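Local coordinates for protein 2-oxoadipate dioxygenase/decarboxylase, chloroplastic/amyloplastic (Oryza sativa, PDB 6W1K) that catalyses the iron-dependent decarboxylation and hydroxylation of 2-oxoadipate to D-2-hydroxyglutarate, a step of lysine breakdown in plastids, at residues F60-F65 with K73-F78; D68-K73 with E162-K167; D236-Q241 with V273-K278. All coordinates share one frame; numbering follows the deposited sequence.

Interaction 1 of 3, residues F60-F65 with K73-F78. With OOG (2-oxoadipic acid), chain F.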
loop_
_atom_site.group_PDB
_atom_site.type_symbol
_atom_site.label_atom_id
_atom_site.label_comp_id
_atom_site.label_asym_id
_atom_site.label_seq_id
_atom_site.Cartn_x
_atom_site.Cartn_y
_atom_site.Cartn_z
ATOM N N PHE A 60 4.217 0.166 -2.084
ATOM C CA PHE A 60 3.086 -0.725 -2.273
ATOM C C PHE A 60 2.583 -1.083 -0.882
ATOM O O PHE A 60 3.387 -1.191 0.040
ATOM C CB PHE A 60 3.508 -2.018 -2.967
ATOM C CG PHE A 60 3.633 -1.944 -4.460
ATOM C CD1 PHE A 60 3.610 -0.729 -5.132
ATOM C CD2 PHE A 60 3.787 -3.119 -5.196
ATOM C CE1 PHE A 60 3.716 -0.670 -6.481
ATOM C CE2 PHE A 60 3.872 -3.075 -6.573
ATOM C CZ PHE A 60 3.854 -1.829 -7.217
ATOM N N ALA A 61 1.269 -1.315 -0.724
ATOM C CA ALA A 61 0.730 -1.714 0.580
ATOM C C ALA A 61 -0.202 -2.920 0.420
ATOM O O ALA A 61 -0.840 -3.086 -0.619
ATOM C CB ALA A 61 0.004 -0.555 1.260
ATOM N N PHE A 62 -0.186 -3.805 1.416
ATOM C CA PHE A 62 -0.964 -5.047 1.421
ATOM C C PHE A 62 -1.597 -5.220 2.798
ATOM O O PHE A 62 -1.053 -4.755 3.803
ATOM C CB PHE A 62 -0.109 -6.304 1.102
ATOM C CG PHE A 62 0.611 -6.244 -0.220
ATOM C CD1 PHE A 62 1.864 -5.650 -0.322
ATOM C CD2 PHE A 62 0.040 -6.775 -1.354
ATOM C CE1 PHE A 62 2.502 -5.601 -1.539
ATOM C CE2 PHE A 62 0.668 -6.740 -2.583
ATOM C CZ PHE A 62 1.913 -6.163 -2.671
ATOM N N ARG A 63 -2.741 -5.933 2.833
ATOM C CA ARG A 63 -3.473 -6.234 4.049
ATOM C C ARG A 63 -3.631 -7.737 4.234
ATOM O O ARG A 63 -3.765 -8.489 3.258
ATOM C CB ARG A 63 -4.855 -5.585 4.016
ATOM C CG ARG A 63 -4.814 -4.066 3.926
ATOM C CD ARG A 63 -6.193 -3.470 4.073
ATOM N NE ARG A 63 -6.149 -2.015 4.027
ATOM C CZ ARG A 63 -7.233 -1.251 3.998
ATOM N NH1 ARG A 63 -8.436 -1.816 4.014
ATOM N NH2 ARG A 63 -7.118 0.058 3.939
ATOM N N THR A 64 -3.616 -8.180 5.490
ATOM C CA THR A 64 -3.636 -9.616 5.741
ATOM C C THR A 64 -4.349 -9.941 7.050
ATOM O O THR A 64 -4.565 -9.072 7.904
ATOM C CB THR A 64 -2.220 -10.201 5.798
ATOM O OG1 THR A 64 -1.592 -9.784 7.027
ATOM C CG2 THR A 64 -1.338 -9.756 4.622
ATOM N N PHE A 65 -4.694 -11.219 7.212
ATOM C CA PHE A 65 -5.241 -11.720 8.472
ATOM C C PHE A 65 -4.119 -12.287 9.334
ATOM O O PHE A 65 -3.458 -13.259 8.942
ATOM C CB PHE A 65 -6.272 -12.811 8.210
ATOM C CG PHE A 65 -7.572 -12.312 7.642
ATOM C CD1 PHE A 65 -8.368 -11.437 8.350
ATOM C CD2 PHE A 65 -8.024 -12.783 6.418
ATOM C CE1 PHE A 65 -9.601 -11.018 7.837
ATOM C CE2 PHE A 65 -9.249 -12.374 5.893
ATOM C CZ PHE A 65 -10.029 -11.481 6.592
ATOM N N LYS A 73 3.927 -12.320 7.603
ATOM C CA LYS A 73 4.990 -13.209 7.165
ATOM C C LYS A 73 4.656 -13.920 5.855
ATOM O O LYS A 73 5.579 -14.316 5.124
ATOM C CB LYS A 73 5.283 -14.219 8.263
ATOM C CG LYS A 73 4.114 -15.122 8.574
ATOM C CD LYS A 73 4.537 -16.306 9.445
ATOM C CE LYS A 73 4.413 -16.000 10.910
ATOM N NZ LYS A 73 4.124 -17.231 11.709
ATOM N N SER A 74 3.363 -14.069 5.525
ATOM C CA SER A 74 2.985 -14.815 4.335
ATOM C C SER A 74 3.383 -14.070 3.068
ATOM O O SER A 74 3.626 -14.698 2.029
ATOM C CB SER A 74 1.474 -15.121 4.365
ATOM O OG SER A 74 0.694 -13.963 4.110
ATOM N N LEU A 75 3.486 -12.751 3.135
ATOM C CA LEU A 75 4.019 -11.972 2.024
ATOM C C LEU A 75 5.457 -11.541 2.231
ATOM O O LEU A 75 6.195 -11.392 1.254
ATOM C CB LEU A 75 3.201 -10.705 1.808
ATOM C CG LEU A 75 1.977 -10.840 0.919
ATOM C CD1 LEU A 75 1.172 -9.538 1.110
ATOM C CD2 LEU A 75 2.377 -11.093 -0.511
ATOM N N ALA A 76 5.864 -11.333 3.479
ATOM C CA ALA A 76 7.178 -10.739 3.704
ATOM C C ALA A 76 8.287 -11.618 3.167
ATOM O O ALA A 76 9.306 -11.107 2.721
ATOM C CB ALA A 76 7.447 -10.500 5.178
ATOM N N GLU A 77 8.116 -12.940 3.233
ATOM C CA GLU A 77 9.161 -13.866 2.795
ATOM C C GLU A 77 9.481 -13.717 1.304
ATOM O O GLU A 77 10.635 -13.890 0.885
ATOM C CB GLU A 77 8.707 -15.291 3.100
ATOM C CG GLU A 77 9.791 -16.329 3.107
ATOM C CD GLU A 77 9.233 -17.759 3.046
ATOM O OE1 GLU A 77 9.986 -18.643 2.571
ATOM O OE2 GLU A 77 8.057 -17.996 3.447
ATOM N N PHE A 78 8.467 -13.464 0.481
ATOM C CA PHE A 78 8.736 -13.171 -0.918
ATOM C C PHE A 78 9.673 -11.979 -1.051
ATOM O O PHE A 78 10.698 -12.055 -1.748
ATOM C CB PHE A 78 7.428 -12.885 -1.669
ATOM C CG PHE A 78 7.653 -12.313 -3.059
ATOM C CD1 PHE A 78 8.214 -13.087 -4.054
ATOM C CD2 PHE A 78 7.326 -10.996 -3.330
ATOM C CE1 PHE A 78 8.434 -12.574 -5.345
ATOM C CE2 PHE A 78 7.538 -10.467 -4.605
ATOM C CZ PHE A 78 8.115 -11.248 -5.610
HETATM C C2 OOG F . -2.169 0.932 4.488
HETATM C C3 OOG F . -2.373 2.349 5.027
HETATM C C4 OOG F . -1.060 2.890 5.603
HETATM C C6 OOG F . 0.718 4.645 4.725
HETATM O O4 OOG F . 0.999 5.019 5.892
HETATM O O3 OOG F . 1.139 5.299 3.746
HETATM C C5 OOG F . -0.131 3.400 4.500
HETATM C C1 OOG F . -3.500 0.263 4.111
HETATM O O1 OOG F . -3.559 -0.910 3.984
HETATM O O2 OOG F . -4.660 1.012 3.907
HETATM O O5 OOG F . -0.060 2.836 3.467
#

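Interaction 2 of 3, residues D68-K73 with E162-K167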
loop_
_atom_site.group_PDB
_atom_site.type_symbol
_atom_site.label_atom_id
_atom_site.label_comp_id
_atom_site.label_asym_id
_atom_site.label_seq_id
_atom_site.Cartn_x
_atom_site.Cartn_y
_atom_site.Cartn_z
ATOM N N ASP A 68 -2.812 -17.963 12.005
ATOM C CA ASP A 68 -2.461 -19.237 11.351
ATOM C C ASP A 68 -1.515 -19.037 10.175
ATOM O O ASP A 68 -1.603 -19.716 9.152
ATOM C CB ASP A 68 -3.715 -19.986 10.891
ATOM C CG ASP A 68 -4.626 -20.401 12.051
ATOM O OD1 ASP A 68 -5.829 -20.647 11.788
ATOM O OD2 ASP A 68 -4.150 -20.477 13.214
ATOM N N GLY A 69 -0.574 -18.119 10.336
ATOM C CA GLY A 69 0.407 -17.866 9.307
ATOM C C GLY A 69 -0.078 -17.090 8.098
ATOM O O GLY A 69 0.668 -16.987 7.126
ATOM N N TYR A 70 -1.299 -16.568 8.106
ATOM C CA TYR A 70 -1.831 -15.798 6.975
ATOM C C TYR A 70 -1.443 -14.321 7.025
ATOM O O TYR A 70 -1.859 -13.543 6.150
ATOM C CB TYR A 70 -3.364 -15.976 6.911
ATOM C CG TYR A 70 -3.732 -17.206 6.088
ATOM C CD1 TYR A 70 -3.644 -18.487 6.626
ATOM C CD2 TYR A 70 -4.069 -17.091 4.733
ATOM C CE1 TYR A 70 -3.898 -19.609 5.850
ATOM C CE2 TYR A 70 -4.319 -18.215 3.950
ATOM C CZ TYR A 70 -4.216 -19.455 4.504
ATOM O OH TYR A 70 -4.480 -20.544 3.707
ATOM N N GLY A 71 -0.644 -13.921 8.005
ATOM C CA GLY A 71 -0.353 -12.518 8.273
ATOM C C GLY A 71 0.828 -11.972 7.501
ATOM O O GLY A 71 1.122 -12.387 6.379
ATOM N N ILE A 72 1.493 -10.994 8.110
ATOM C CA ILE A 72 2.577 -10.283 7.443
ATOM C C ILE A 72 3.589 -11.268 6.856
ATOM O O ILE A 72 4.048 -11.103 5.724
ATOM C CB ILE A 72 3.241 -9.309 8.415
ATOM C CG1 ILE A 72 2.277 -8.188 8.792
ATOM C CG2 ILE A 72 4.492 -8.710 7.802
ATOM C CD1 ILE A 72 2.697 -7.432 10.013
ATOM N N LYS A 73 3.927 -12.320 7.603
ATOM C CA LYS A 73 4.990 -13.209 7.165
ATOM C C LYS A 73 4.656 -13.920 5.855
ATOM O O LYS A 73 5.579 -14.316 5.124
ATOM C CB LYS A 73 5.283 -14.219 8.263
ATOM C CG LYS A 73 4.114 -15.122 8.574
ATOM C CD LYS A 73 4.537 -16.306 9.445
ATOM C CE LYS A 73 4.413 -16.000 10.910
ATOM N NZ LYS A 73 4.124 -17.231 11.709
ATOM N N GLU A 162 -6.549 -13.697 -7.200
ATOM C CA GLU A 162 -7.406 -14.735 -6.636
ATOM C C GLU A 162 -7.423 -14.640 -5.116
ATOM O O GLU A 162 -6.450 -14.204 -4.500
ATOM C CB GLU A 162 -6.925 -16.122 -7.076
ATOM C CG GLU A 162 -6.963 -16.319 -8.585
ATOM C CD GLU A 162 -8.367 -16.424 -9.174
ATOM O OE1 GLU A 162 -9.334 -16.643 -8.411
ATOM O OE2 GLU A 162 -8.479 -16.305 -10.422
ATOM N N LEU A 163 -8.560 -15.002 -4.517
ATOM C CA LEU A 163 -8.640 -15.310 -3.088
ATOM C C LEU A 163 -8.216 -16.775 -2.878
ATOM O O LEU A 163 -8.500 -17.628 -3.721
ATOM C CB LEU A 163 -10.084 -15.106 -2.576
ATOM C CG LEU A 163 -10.679 -13.707 -2.809
ATOM C CD1 LEU A 163 -12.157 -13.629 -2.394
ATOM C CD2 LEU A 163 -9.859 -12.668 -2.072
ATOM N N THR A 164 -7.511 -17.060 -1.780
ATOM C CA THR A 164 -7.103 -18.438 -1.494
ATOM C C THR A 164 -8.169 -19.214 -0.715
ATOM O O THR A 164 -8.255 -20.443 -0.829
ATOM C CB THR A 164 -5.789 -18.459 -0.708
ATOM O OG1 THR A 164 -5.942 -17.732 0.519
ATOM C CG2 THR A 164 -4.665 -17.854 -1.550
ATOM N N TRP A 165 -8.986 -18.510 0.042
ATOM C CA TRP A 165 -10.164 -19.083 0.679
ATOM C C TRP A 165 -11.370 -19.104 -0.257
ATOM O O TRP A 165 -11.394 -18.468 -1.311
ATOM C CB TRP A 165 -10.503 -18.312 1.930
ATOM C CG TRP A 165 -10.431 -16.828 1.831
ATOM C CD1 TRP A 165 -11.358 -15.992 1.298
ATOM C CD2 TRP A 165 -9.348 -16.003 2.286
ATOM N NE1 TRP A 165 -10.933 -14.680 1.431
ATOM C CE2 TRP A 165 -9.689 -14.672 2.010
ATOM C CE3 TRP A 165 -8.137 -16.264 2.920
ATOM C CZ2 TRP A 165 -8.850 -13.595 2.354
ATOM C CZ3 TRP A 165 -7.292 -15.185 3.250
ATOM C CH2 TRP A 165 -7.657 -13.889 2.973
ATOM N N GLU A 166 -12.407 -19.824 0.159
ATOM C CA GLU A 166 -13.595 -19.892 -0.672
ATOM C C GLU A 166 -14.241 -18.515 -0.753
ATOM O O GLU A 166 -14.051 -17.671 0.117
ATOM C CB GLU A 166 -14.599 -20.907 -0.123
ATOM C CG GLU A 166 -15.228 -20.519 1.216
ATOM C CD GLU A 166 -16.245 -21.569 1.695
ATOM O OE1 GLU A 166 -16.335 -22.643 1.056
ATOM O OE2 GLU A 166 -16.942 -21.328 2.710
ATOM N N LYS A 167 -15.022 -18.309 -1.808
ATOM C CA LYS A 167 -15.731 -17.047 -1.984
ATOM C C LYS A 167 -16.633 -16.822 -0.778
ATOM O O LYS A 167 -17.320 -17.748 -0.355
ATOM C CB LYS A 167 -16.584 -17.085 -3.249
ATOM C CG LYS A 167 -16.808 -15.740 -3.919
ATOM C CD LYS A 167 -17.564 -15.886 -5.258
ATOM C CE LYS A 167 -16.902 -15.038 -6.366
ATOM N NZ LYS A 167 -17.894 -14.312 -7.257
#

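Interaction 3 of 3, residues D236-Q241 with V273-K278. With OOG (2-oxoadipic acid), chain F.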
loop_
_atom_site.group_PDB
_atom_site.type_symbol
_atom_site.label_atom_id
_atom_site.label_comp_id
_atom_site.label_asym_id
_atom_site.label_seq_id
_atom_site.Cartn_x
_atom_site.Cartn_y
_atom_site.Cartn_z
ATOM N N ASP A 236 6.972 15.669 12.478
ATOM C CA ASP A 236 8.175 16.400 12.107
ATOM C C ASP A 236 7.983 17.246 10.855
ATOM O O ASP A 236 8.909 17.954 10.457
ATOM C CB ASP A 236 9.356 15.427 11.911
ATOM C CG ASP A 236 9.110 14.365 10.800
ATOM O OD1 ASP A 236 8.098 14.412 10.085
ATOM O OD2 ASP A 236 9.949 13.460 10.621
ATOM N N GLY A 237 6.825 17.167 10.209
ATOM C CA GLY A 237 6.558 17.964 9.033
ATOM C C GLY A 237 7.105 17.427 7.725
ATOM O O GLY A 237 6.815 18.017 6.678
ATOM N N LEU A 238 7.850 16.316 7.740
ATOM C CA LEU A 238 8.632 15.870 6.588
ATOM C C LEU A 238 7.951 14.809 5.735
ATOM O O LEU A 238 8.386 14.577 4.598
ATOM C CB LEU A 238 9.983 15.323 7.070
ATOM C CG LEU A 238 10.733 16.296 7.989
ATOM C CD1 LEU A 238 12.070 15.699 8.422
ATOM C CD2 LEU A 238 10.944 17.671 7.346
ATOM N N LEU A 239 6.901 14.164 6.233
ATOM C CA LEU A 239 6.167 13.175 5.462
ATOM C C LEU A 239 4.731 13.659 5.335
ATOM O O LEU A 239 4.024 13.789 6.342
ATOM C CB LEU A 239 6.243 11.805 6.118
ATOM C CG LEU A 239 5.390 10.736 5.422
ATOM C CD1 LEU A 239 5.862 10.486 3.966
ATOM C CD2 LEU A 239 5.456 9.449 6.263
ATOM N N GLN A 240 4.317 13.947 4.107
ATOM C CA GLN A 240 2.995 14.488 3.821
ATOM C C GLN A 240 2.300 13.579 2.819
ATOM O O GLN A 240 2.851 13.273 1.754
ATOM C CB GLN A 240 3.107 15.926 3.298
ATOM C CG GLN A 240 4.109 16.766 4.075
ATOM C CD GLN A 240 3.981 18.267 3.811
ATOM O OE1 GLN A 240 3.256 18.698 2.913
ATOM N NE2 GLN A 240 4.702 19.065 4.593
ATOM N N GLN A 241 1.093 13.137 3.158
ATOM C CA GLN A 241 0.450 12.075 2.392
ATOM C C GLN A 241 -1.007 12.409 2.153
ATOM O O GLN A 241 -1.661 13.013 3.008
ATOM C CB GLN A 241 0.568 10.748 3.114
ATOM C CG GLN A 241 1.992 10.243 3.287
ATOM C CD GLN A 241 2.046 9.045 4.210
ATOM O OE1 GLN A 241 2.247 9.170 5.420
ATOM N NE2 GLN A 241 1.878 7.868 3.634
ATOM N N VAL A 273 13.203 17.072 2.554
ATOM C CA VAL A 273 14.601 16.909 2.921
ATOM C C VAL A 273 14.757 16.904 4.442
ATOM O O VAL A 273 14.050 17.612 5.172
ATOM C CB VAL A 273 15.461 18.020 2.292
ATOM C CG1 VAL A 273 16.914 17.746 2.517
ATOM C CG2 VAL A 273 15.201 18.142 0.798
ATOM N N LEU A 274 15.701 16.106 4.922
ATOM C CA LEU A 274 15.960 16.045 6.344
ATOM C C LEU A 274 16.673 17.312 6.817
ATOM O O LEU A 274 17.368 17.982 6.037
ATOM C CB LEU A 274 16.805 14.826 6.682
ATOM C CG LEU A 274 16.112 13.474 6.549
ATOM C CD1 LEU A 274 17.152 12.361 6.547
ATOM C CD2 LEU A 274 15.085 13.283 7.669
ATOM N N PRO A 275 16.527 17.655 8.100
ATOM C CA PRO A 275 17.115 18.916 8.580
ATOM C C PRO A 275 18.622 18.971 8.434
ATOM O O PRO A 275 19.166 20.041 8.138
ATOM C CB PRO A 275 16.687 18.973 10.056
ATOM C CG PRO A 275 16.330 17.533 10.427
ATOM C CD PRO A 275 15.804 16.919 9.158
ATOM N N GLN A 276 19.327 17.853 8.629
ATOM C CA GLN A 276 20.782 17.896 8.480
ATOM C C GLN A 276 21.212 18.246 7.060
ATOM O O GLN A 276 22.374 18.566 6.845
ATOM C CB GLN A 276 21.404 16.556 8.870
ATOM C CG GLN A 276 20.798 15.391 8.118
ATOM C CD GLN A 276 19.780 14.631 8.947
ATOM O OE1 GLN A 276 18.916 15.229 9.602
ATOM N NE2 GLN A 276 19.876 13.297 8.924
ATOM N N PHE A 277 20.311 18.151 6.084
ATOM C CA PHE A 277 20.582 18.508 4.696
ATOM C C PHE A 277 19.793 19.753 4.302
ATOM O O PHE A 277 19.446 19.951 3.136
ATOM C CB PHE A 277 20.242 17.327 3.788
ATOM C CG PHE A 277 20.976 16.062 4.144
ATOM C CD1 PHE A 277 22.357 16.089 4.303
ATOM C CD2 PHE A 277 20.299 14.852 4.318
ATOM C CE1 PHE A 277 23.060 14.950 4.625
ATOM C CE2 PHE A 277 21.003 13.692 4.648
ATOM C CZ PHE A 277 22.395 13.752 4.802
ATOM N N LYS A 278 19.464 20.574 5.297
ATOM C CA LYS A 278 18.717 21.803 5.067
ATOM C C LYS A 278 19.273 22.583 3.883
ATOM O O LYS A 278 18.571 22.833 2.893
ATOM C CB LYS A 278 18.776 22.675 6.327
ATOM C CG LYS A 278 17.750 22.409 7.404
ATOM C CD LYS A 278 18.202 23.002 8.761
ATOM C CE LYS A 278 18.847 24.376 8.622
ATOM N NZ LYS A 278 18.304 25.350 9.613
HETATM C C2 OOG F . -2.169 0.932 4.488
HETATM C C3 OOG F . -2.373 2.349 5.027
HETATM C C4 OOG F . -1.060 2.890 5.603
HETATM C C6 OOG F . 0.718 4.645 4.725
HETATM O O4 OOG F . 0.999 5.019 5.892
HETATM O O3 OOG F . 1.139 5.299 3.746
HETATM C C5 OOG F . -0.131 3.400 4.500
HETATM C C1 OOG F . -3.500 0.263 4.111
HETATM O O1 OOG F . -3.559 -0.910 3.984
HETATM O O2 OOG F . -4.660 1.012 3.907
HETATM O O5 OOG F . -0.060 2.836 3.467
#

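Interaction 1 of 3, residues F60-F65 with K73-F78
Phe62 and Thr64 project from strand 57-65 toward helix 72-81, where both meet the same leucine, Leu75. Along the helix, Ser74 comes first: it faces the strand next to Thr64 but binds elsewhere, its OG to Gly71 O and Tyr191 OH, while Thr64 OG1 is bound to Ser125 O. Leu75 then carries the contact. Its CD1 methyl lies 3.5 Å from Phe62 CB, approaching the ring obliquely, and the two side chains cross at about a right angle. The strand points Phe62 CB at the helix, and chi1 of -57° sets CG beside the backbone N, so that the base of the ring also meets Leu75 CD1, CG at 3.6 Å and CD2 at 3.9 Å. The same CD1 is 4.3 Å from Thr64 CG2, so one branch fills the step between two alternate strand residues. A turn further on, Phe78 packs on Phe82 and Thr155. Between Phe62 and Thr64, Arg63 points the other way, an extended chain whose guanidinium edge grips the carboxylate of 2-oxoadipate remote from its keto group: NE gives a bond of 2.8 Å to O1 and NH2 one of 2.6 Å to O2, both nearly straight (175° and 174°). With a leucine in its place, which has no N-H to give, the carboxylate would probably lose its two-pronged grip and its balancing charge, leaving that end of the substrate free to turn. The strand thus has its helix on one face and substrate on the other, consistent with the beta-alpha-beta-beta-beta module of vicinal oxygen chelate proteins, to whose clan this family belongs.

Interaction 2 of 3, residues D68-K73 with E162-K167
Tyr70 and Thr164 mark the closest approach of the two backbones, and even there their CA atoms are 10.3 Å apart, so side chains have to bridge the gap. Segment 68-73 is a turn, with positive phi at Asp68 and Gly69, that enters helix 72-81; segment 162-167 has no regular structure. The phenol of Tyr70 spans the interval and presents one ring edge to Thr164. Its CE2 lies 3.8 Å from Thr164 OG1, which sits near the plane of the ring, a van der Waals contact with no hydrogen bond. The hydroxyls of these two residues instead share a third one: Ser147 OG is hydrogen-bonded to both Thr164 OG1 and Tyr70 OH. Next to CE2 on the ring, Tyr70 CD2 is 4.0 Å from Trp165 CZ3. It meets the indole at its benzo edge, near the indole plane, whereas CZ3 stands oblique to the phenol. Trp165 CG lies between its backbone N and carbonyl carbon (chi1 43°), which swings the indole back toward Tyr70. The contact thus joins the connection from strand 57-65 into helix 72-81, a beta-alpha step of the fold, to the loop between helices 154-160 and 170-179. Helix 134-147 flanks it, with Ile144 against Tyr70 and Thr146 against Trp165. Trp165 also meets the ring of Phe65 at the end of strand 57-65, while its NE1, hydrogen-bonded to Leu187 O, ties the loop to helix 181-189.

Interaction 3 of 3, residues D236-Q241 with V273-K278
Leu238 runs at about a right angle to both Leu274 and Pro275, with one methyl serving the two. Its CD1 lies 3.9 Å from Leu274 CD2 and 4.0 Å from Pro275 CD, while CD2, the other branch, rests 3.8 Å from Val273 O. Val273 therefore takes part through its backbone, its side chain pointing away. Leu238 CG is anti to the carbonyl carbon (chi1 -52°), and both branches reach across to 273-278. Residues 236-238, with positive phi at Gly237, form an Asx turn, in which Leu238 N donates to Asp236 OD1 at 3.0 Å, approaching from above the carboxylate plane. Asp236 OD2 pairs with Arg291. Gln240 NE2 donates to Gly237 O at 3.1 Å. Farther along strand 239-243, Gln241 NE2 makes a weak bond of 2.7 Å to O3 of 2-oxoadipate, bent to 127°, and also binds Glu267 OE2, so it links the substrate's keto-acid end to a ligand of the bound nickel. No hydrogen bond joins 236-241 to 273-278 themselves; near the surface they meet by van der Waals contact, methyl to methyl, methyl to proline ring and methyl to carbonyl oxygen, and directional hold comes from next door, where the backbones of Leu238 and Leu272 are hydrogen-bonded.

Overall arrangement
Interactions 1 and 2 form one neighbourhood, their centres about 10 Å apart. They share Lys73 and helix 72-81, their segments alternate along the chain, and they touch directly where Thr64 packs on Tyr70 and Gly71. Interaction 3 follows both in sequence and lies farther off, with its centre about 28 Å from that of interaction 1 and about 37 Å from that of interaction 2, across the centre of the chain from the latter. Strands 57-65 and 239-243 nevertheless belong to one mixed sheet, and 2-oxoadipate lies between them: interaction 1 supplies Arg63 for one carboxylate, interaction 3 Gln241 for the other. The sheet thus brings together substrate-binding residues from distant parts of the sequence.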